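Side-chain contacts in endo-N-acetyl-beta-D-glucosaminidase (Hypocrea jecorina, PDB 4AC1), which hydrolyses the link between the two N-acetylglucosamines at the core of N-glycans, and is held responsible for deglycosylating the fungus's own cellulases: residues Ile37-His42 and Met253-Phe258; Asn66-Met71 and Val76-Met81. One frame throughout, in Å; residues are numbered along the deposited sequence.

Contact 1: Ile37-His42 and Met253-Phe258; sequences IVCSFH and MGWEYF
Ser40 OG lies near the plane of the Trp255 indole, at its outer edge, 4.2 Å from Trp255 CH2, and is held there by a hydrogen bond to Gln10 NE2. The contact spans the inside of the (beta/alpha)8 barrel of family 18: strands 35-42 and 251-255 both pair in parallel with strand 4-9, and the indole reaches toward strand 35-42, its ring also meeting Tyr8 of strand 4-9. Trp255 extends its CG opposite the backbone nitrogen (chi1 -176°), which carries the six-membered ring over to Cys39. The sulfur, Cys39 SG, comes 3.8 Å from Trp255 CZ3 and almost as near to the neighbouring ring carbon. It sits 59° off the ring normal, at 4.8 Å from SG to the centroid of the Trp255 six-membered ring, so this sulfur-aromatic contact is oblique, neither over the face nor at the edge. Both sides carry a cis peptide, Cys39-Ser40 and Trp255-Glu256. The first puts Ser40 N and Cys39 O on one side, where the single side-chain amide of Asn52 meets both, OD1 bonding the nitrogen and ND2 the oxygen. The Trp255 side chain is about 5 Å from that of Asp125 and about 5 Å from a bound zinc ion, consistent with the tryptophan that lines the substrate cleft in family 18 enzymes. After the second cis bond the chain turns back on the indole, and Glu256 CB lies 3.9 Å above one face of the Trp255 ring, displaced toward its rim.

Contact 2: Asn66-Met71 and Val76-Met81; sequences NETITM and VKVMGM. With NAG (2-acetamido-2-deoxy-beta-D-glucopyranose), chain C.
Val78 points its CB from strand 77-83 at helix 62-73 and splits its two methyls between successive turns of that helix, the packing of helix on strand that wraps the outside of a beta/alpha barrel. From CB, CG1 leaves opposite the backbone nitrogen (chi1 174°) and ends 3.9 Å from Thr68 CG2, close also to the CB of that threonine; the two side chains cross at about a right angle. The other branch, Val78 CG2, stops 4.0 Å from Met71 CB and touches the backbone oxygen of Thr68. The side chain of Thr68 turns carbon to the valine, since its OG1 bends back to bond Trp65 O within the helix; the oxygen met by CG2 is the backbone one. Without the two methyls of Val78, as with an alanine here, a gap would probably open between the strand and Thr68 CG2 and Met71 CB. Met71 continues the apolar surface: its CB is 4.3 Å from Val76 CB, beyond it the chain folds at chi2 and chi3, and the side chain also packs on Met22, Leu23 and Ile26. One backbone bond, Val76 N to Met71 O at 3.1 Å, closes the turn between helix and strand. Asn66 takes its side chain away from this seam, and its ND2 is bonded covalently to C1 of the N-linked NAG at 1.4 Å. The chemistry is thus divided: aliphatic carbons pack in the buried seam, with one backbone bond at its end, while the hydrophilic sugar is carried away from the strand.

Overall arrangement
Strands 35-42 and 77-83 are parallel neighbours in the barrel and join the two contacts, whose centres are 12 Å apart. Probable hydrogen bonds link them from Val38 N to Met79 O and from Phe41 N to Met81 O, each 2.9 Å. Met81 is the side-chain bridge: its CE packs 3.3 Å from Ser40 OG, and it also touches Trp255 and Asp125. Contact 1 belongs to the inner side, near a bound zinc ion, probably the one held by Glu127 and Gln189. Contact 2 joins the barrel to the outer helical layer, with its glycan remote from that metal site. The centre of contact 1 lies about 7 Å from the centre of the chain, that of contact 2 about 13 Å.

Contact 1: Ile37-His42 and Met253-Phe258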
loop_
_atom_site.group_PDB
_atom_site.type_symbol
_atom_site.label_atom_id
_atom_site.label_comp_id
_atom_site.label_asym_id
_atom_site.label_seq_id
_atom_site.Cartn_x
_atom_site.Cartn_y
_atom_site.Cartn_z
ATOM N N ILE A 37 -4.831 -3.418 -3.051
ATOM C CA ILE A 37 -4.262 -2.184 -3.591
ATOM C C ILE A 37 -3.773 -2.419 -5.026
ATOM O O ILE A 37 -2.760 -3.095 -5.252
ATOM C CB ILE A 37 -3.133 -1.601 -2.685
ATOM C CG1 ILE A 37 -3.649 -1.404 -1.249
ATOM C CG2 ILE A 37 -2.631 -0.270 -3.265
ATOM C CD1 ILE A 37 -2.642 -0.801 -0.278
ATOM N N VAL A 38 -4.533 -1.884 -5.984
ATOM C CA VAL A 38 -4.197 -1.954 -7.410
ATOM C C VAL A 38 -3.092 -0.933 -7.675
ATOM O O VAL A 38 -3.214 0.234 -7.300
ATOM C CB VAL A 38 -5.431 -1.664 -8.290
ATOM C CG1 VAL A 38 -5.063 -1.621 -9.783
ATOM C CG2 VAL A 38 -6.502 -2.725 -8.033
ATOM N N CYS A 39 -2.023 -1.373 -8.326
ATOM C CA CYS A 39 -0.831 -0.544 -8.474
ATOM C C CYS A 39 0.005 -1.005 -9.676
ATOM O O CYS A 39 -0.264 -2.071 -10.217
ATOM C CB CYS A 39 0.005 -0.591 -7.184
ATOM S SG CYS A 39 0.609 -2.232 -6.692
ATOM N N SER A 40 1.002 -0.230 -10.112
ATOM C CA SER A 40 1.297 1.118 -9.637
ATOM C C SER A 40 0.821 2.149 -10.644
ATOM O O SER A 40 1.173 2.100 -11.827
ATOM C CB SER A 40 2.795 1.302 -9.412
ATOM O OG SER A 40 3.273 0.411 -8.419
ATOM N N PHE A 41 0.019 3.098 -10.176
ATOM C CA PHE A 41 -0.339 4.260 -10.984
ATOM C C PHE A 41 0.880 5.178 -11.116
ATOM O O PHE A 41 1.696 5.293 -10.194
ATOM C CB PHE A 41 -1.539 5.004 -10.384
ATOM C CG PHE A 41 -2.854 4.273 -10.544
ATOM C CD1 PHE A 41 -3.642 4.472 -11.673
ATOM C CD2 PHE A 41 -3.299 3.385 -9.568
ATOM C CE1 PHE A 41 -4.865 3.810 -11.825
ATOM C CE2 PHE A 41 -4.519 2.715 -9.715
ATOM C CZ PHE A 41 -5.301 2.928 -10.845
ATOM N N HIS A 42 0.997 5.789 -12.293
ATOM C CA HIS A 42 2.107 6.669 -12.655
ATOM C C HIS A 42 1.569 7.965 -13.242
ATOM O O HIS A 42 0.761 7.944 -14.183
ATOM C CB HIS A 42 2.986 6.012 -13.718
ATOM C CG HIS A 42 3.510 4.670 -13.326
ATOM N ND1 HIS A 42 4.295 4.484 -12.210
ATOM C CD2 HIS A 42 3.386 3.454 -13.908
ATOM C CE1 HIS A 42 4.615 3.207 -12.109
ATOM N NE2 HIS A 42 4.080 2.561 -13.127
ATOM N N MET A 253 0.755 -6.034 5.402
ATOM C CA MET A 253 0.620 -5.921 3.959
ATOM C C MET A 253 1.667 -6.782 3.282
ATOM O O MET A 253 2.730 -7.050 3.847
ATOM C CB MET A 253 0.631 -4.459 3.462
ATOM C CG MET A 253 1.941 -3.675 3.596
ATOM S SD MET A 253 3.221 -4.112 2.388
ATOM C CE MET A 253 4.142 -2.583 2.423
ATOM N N GLY A 254 1.335 -7.241 2.082
ATOM C CA GLY A 254 2.236 -8.075 1.297
ATOM C C GLY A 254 2.543 -7.484 -0.066
ATOM O O GLY A 254 1.624 -7.171 -0.841
ATOM N N TRP A 255 3.836 -7.351 -0.359
ATOM C CA TRP A 255 4.335 -6.994 -1.694
ATOM C C TRP A 255 4.942 -8.254 -2.341
ATOM O O TRP A 255 5.982 -8.720 -1.872
ATOM C CB TRP A 255 5.404 -5.885 -1.622
ATOM C CG TRP A 255 5.801 -5.512 -2.999
ATOM C CD1 TRP A 255 6.747 -6.115 -3.777
ATOM C CD2 TRP A 255 5.186 -4.507 -3.818
ATOM N NE1 TRP A 255 6.780 -5.534 -5.019
ATOM C CE2 TRP A 255 5.823 -4.548 -5.076
ATOM C CE3 TRP A 255 4.155 -3.576 -3.609
ATOM C CZ2 TRP A 255 5.477 -3.680 -6.123
ATOM C CZ3 TRP A 255 3.802 -2.715 -4.648
ATOM C CH2 TRP A 255 4.471 -2.769 -5.888
ATOM N N GLU A 256 4.337 -8.832 -3.381
ATOM C CA GLU A 256 3.016 -8.490 -3.926
ATOM C C GLU A 256 2.322 -9.815 -4.275
ATOM O O GLU A 256 2.870 -10.906 -4.054
ATOM C CB GLU A 256 3.144 -7.600 -5.171
ATOM C CG GLU A 256 4.038 -8.208 -6.246
ATOM C CD GLU A 256 3.578 -7.918 -7.669
ATOM O OE1 GLU A 256 2.365 -7.686 -7.904
ATOM O OE2 GLU A 256 4.445 -7.931 -8.567
ATOM N N TYR A 257 1.119 -9.749 -4.829
ATOM C CA TYR A 257 0.268 -10.935 -4.868
ATOM C C TYR A 257 0.782 -12.145 -5.654
ATOM O O TYR A 257 0.913 -13.245 -5.097
ATOM C CB TYR A 257 -1.128 -10.583 -5.379
ATOM C CG TYR A 257 -2.052 -11.774 -5.552
ATOM C CD1 TYR A 257 -2.416 -12.578 -4.463
ATOM C CD2 TYR A 257 -2.570 -12.094 -6.806
ATOM C CE1 TYR A 257 -3.283 -13.657 -4.626
ATOM C CE2 TYR A 257 -3.434 -13.187 -6.980
ATOM C CZ TYR A 257 -3.790 -13.956 -5.882
ATOM O OH TYR A 257 -4.649 -15.029 -6.015
ATOM N N PHE A 258 1.035 -11.944 -6.946
ATOM C CA PHE A 258 0.943 -13.030 -7.941
ATOM C C PHE A 258 1.852 -14.243 -7.755
ATOM O O PHE A 258 1.545 -15.316 -8.262
ATOM C CB PHE A 258 1.124 -12.492 -9.368
ATOM C CG PHE A 258 2.556 -12.401 -9.796
ATOM C CD1 PHE A 258 3.411 -11.461 -9.223
ATOM C CD2 PHE A 258 3.058 -13.276 -10.765
ATOM C CE1 PHE A 258 4.731 -11.380 -9.614
ATOM C CE2 PHE A 258 4.382 -13.208 -11.161
ATOM C CZ PHE A 258 5.218 -12.265 -10.592
#

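Contact 2: Asn66-Met71 and Val76-Met81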
loop_
_atom_site.group_PDB
_atom_site.type_symbol
_atom_site.label_atom_id
_atom_site.label_comp_id
_atom_site.label_asym_id
_atom_site.label_seq_id
_atom_site.Cartn_x
_atom_site.Cartn_y
_atom_site.Cartn_z
ATOM N N ASN A 66 -13.402 -5.252 -13.841
ATOM C CA ASN A 66 -14.589 -6.073 -13.632
ATOM C C ASN A 66 -14.522 -6.891 -12.338
ATOM O O ASN A 66 -15.503 -6.974 -11.594
ATOM C CB ASN A 66 -14.851 -6.968 -14.832
ATOM C CG ASN A 66 -15.663 -6.265 -15.880
ATOM O OD1 ASN A 66 -16.871 -6.144 -15.744
ATOM N ND2 ASN A 66 -15.005 -5.779 -16.913
ATOM N N GLU A 67 -13.353 -7.457 -12.055
ATOM C CA GLU A 67 -13.174 -8.220 -10.816
ATOM C C GLU A 67 -13.264 -7.348 -9.557
ATOM O O GLU A 67 -13.729 -7.800 -8.508
ATOM C CB GLU A 67 -11.858 -9.015 -10.829
ATOM C CG GLU A 67 -11.871 -10.162 -11.840
ATOM C CD GLU A 67 -10.718 -11.125 -11.675
ATOM O OE1 GLU A 67 -9.644 -10.713 -11.191
ATOM O OE2 GLU A 67 -10.902 -12.314 -12.038
ATOM N N THR A 68 -12.830 -6.090 -9.647
ATOM C CA THR A 68 -12.860 -5.244 -8.439
ATOM C C THR A 68 -14.266 -5.068 -7.859
ATOM O O THR A 68 -14.419 -4.916 -6.648
ATOM C CB THR A 68 -12.193 -3.849 -8.614
ATOM O OG1 THR A 68 -12.938 -3.063 -9.549
ATOM C CG2 THR A 68 -10.723 -3.963 -9.053
ATOM N N ILE A 69 -15.285 -5.109 -8.721
ATOM C CA ILE A 69 -16.672 -5.005 -8.261
ATOM C C ILE A 69 -17.010 -6.177 -7.338
ATOM O O ILE A 69 -17.567 -6.000 -6.257
ATOM C CB ILE A 69 -17.678 -4.940 -9.444
ATOM C CG1 ILE A 69 -17.382 -3.726 -10.327
ATOM C CG2 ILE A 69 -19.128 -4.887 -8.936
ATOM C CD1 ILE A 69 -18.034 -3.774 -11.694
ATOM N N THR A 70 -16.613 -7.372 -7.764
ATOM C CA THR A 70 -16.844 -8.588 -7.000
ATOM C C THR A 70 -16.066 -8.584 -5.685
ATOM O O THR A 70 -16.573 -9.037 -4.644
ATOM C CB THR A 70 -16.469 -9.805 -7.847
ATOM O OG1 THR A 70 -17.156 -9.702 -9.101
ATOM C CG2 THR A 70 -16.850 -11.106 -7.160
ATOM N N MET A 71 -14.843 -8.062 -5.727
ATOM C CA MET A 71 -14.047 -7.926 -4.512
ATOM C C MET A 71 -14.758 -7.028 -3.501
ATOM O O MET A 71 -14.861 -7.351 -2.323
ATOM C CB MET A 71 -12.678 -7.356 -4.847
ATOM C CG MET A 71 -11.834 -8.277 -5.722
ATOM S SD MET A 71 -11.347 -9.831 -4.934
ATOM C CE MET A 71 -9.910 -9.296 -4.004
ATOM N N VAL A 76 -14.174 -6.404 0.581
ATOM C CA VAL A 76 -12.812 -5.895 0.436
ATOM C C VAL A 76 -12.871 -4.441 0.008
ATOM O O VAL A 76 -13.698 -4.073 -0.825
ATOM C CB VAL A 76 -12.021 -6.723 -0.608
ATOM C CG1 VAL A 76 -10.594 -6.187 -0.777
ATOM C CG2 VAL A 76 -11.986 -8.185 -0.203
ATOM N N LYS A 77 -12.009 -3.605 0.577
ATOM C CA LYS A 77 -11.876 -2.232 0.097
ATOM C C LYS A 77 -10.832 -2.215 -1.008
ATOM O O LYS A 77 -9.691 -2.688 -0.815
ATOM C CB LYS A 77 -11.463 -1.300 1.243
ATOM C CG LYS A 77 -12.399 -1.276 2.445
ATOM C CD LYS A 77 -13.821 -0.899 2.086
ATOM C CE LYS A 77 -14.713 -0.965 3.313
ATOM N NZ LYS A 77 -15.770 0.080 3.264
ATOM N N VAL A 78 -11.209 -1.695 -2.170
ATOM C CA VAL A 78 -10.292 -1.652 -3.299
ATOM C C VAL A 78 -9.712 -0.247 -3.404
ATOM O O VAL A 78 -10.443 0.727 -3.577
ATOM C CB VAL A 78 -10.970 -2.118 -4.619
ATOM C CG1 VAL A 78 -10.031 -1.921 -5.810
ATOM C CG2 VAL A 78 -11.365 -3.584 -4.509
ATOM N N MET A 79 -8.388 -0.168 -3.311
ATOM C CA MET A 79 -7.647 1.083 -3.356
ATOM C C MET A 79 -6.708 1.083 -4.550
ATOM O O MET A 79 -6.478 0.038 -5.176
ATOM C CB MET A 79 -6.763 1.212 -2.114
ATOM C CG MET A 79 -7.519 1.254 -0.811
ATOM S SD MET A 79 -6.473 1.165 0.651
ATOM C CE MET A 79 -5.507 2.688 0.496
ATOM N N GLY A 80 -6.154 2.251 -4.853
ATOM C CA GLY A 80 -5.022 2.348 -5.761
ATOM C C GLY A 80 -3.777 2.727 -4.980
ATOM O O GLY A 80 -3.876 3.171 -3.820
ATOM N N MET A 81 -2.613 2.548 -5.609
ATOM C CA MET A 81 -1.375 3.162 -5.143
ATOM C C MET A 81 -0.769 3.881 -6.322
ATOM O O MET A 81 -0.777 3.365 -7.448
ATOM C CB MET A 81 -0.404 2.135 -4.577
ATOM C CG MET A 81 0.963 2.694 -4.224
ATOM S SD MET A 81 2.196 2.514 -5.553
ATOM C CE MET A 81 2.774 0.846 -5.204
HETATM C C1 NAG C . -15.697 -5.100 -17.981
HETATM C C2 NAG C . -15.535 -3.577 -17.999
HETATM C C3 NAG C . -16.296 -2.979 -19.179
HETATM C C4 NAG C . -15.803 -3.635 -20.465
HETATM C C5 NAG C . -15.932 -5.155 -20.347
HETATM C C6 NAG C . -15.324 -5.858 -21.551
HETATM C C7 NAG C . -15.131 -2.195 -16.051
HETATM C C8 NAG C . -15.668 -1.666 -14.760
HETATM N N2 NAG C . -15.949 -2.997 -16.739
HETATM O O3 NAG C . -16.090 -1.584 -19.212
HETATM O O4 NAG C . -16.549 -3.187 -21.580
HETATM O O5 NAG C . -15.242 -5.636 -19.199
HETATM O O6 NAG C . -15.822 -7.178 -21.591
HETATM O O7 NAG C . -13.998 -1.898 -16.427
#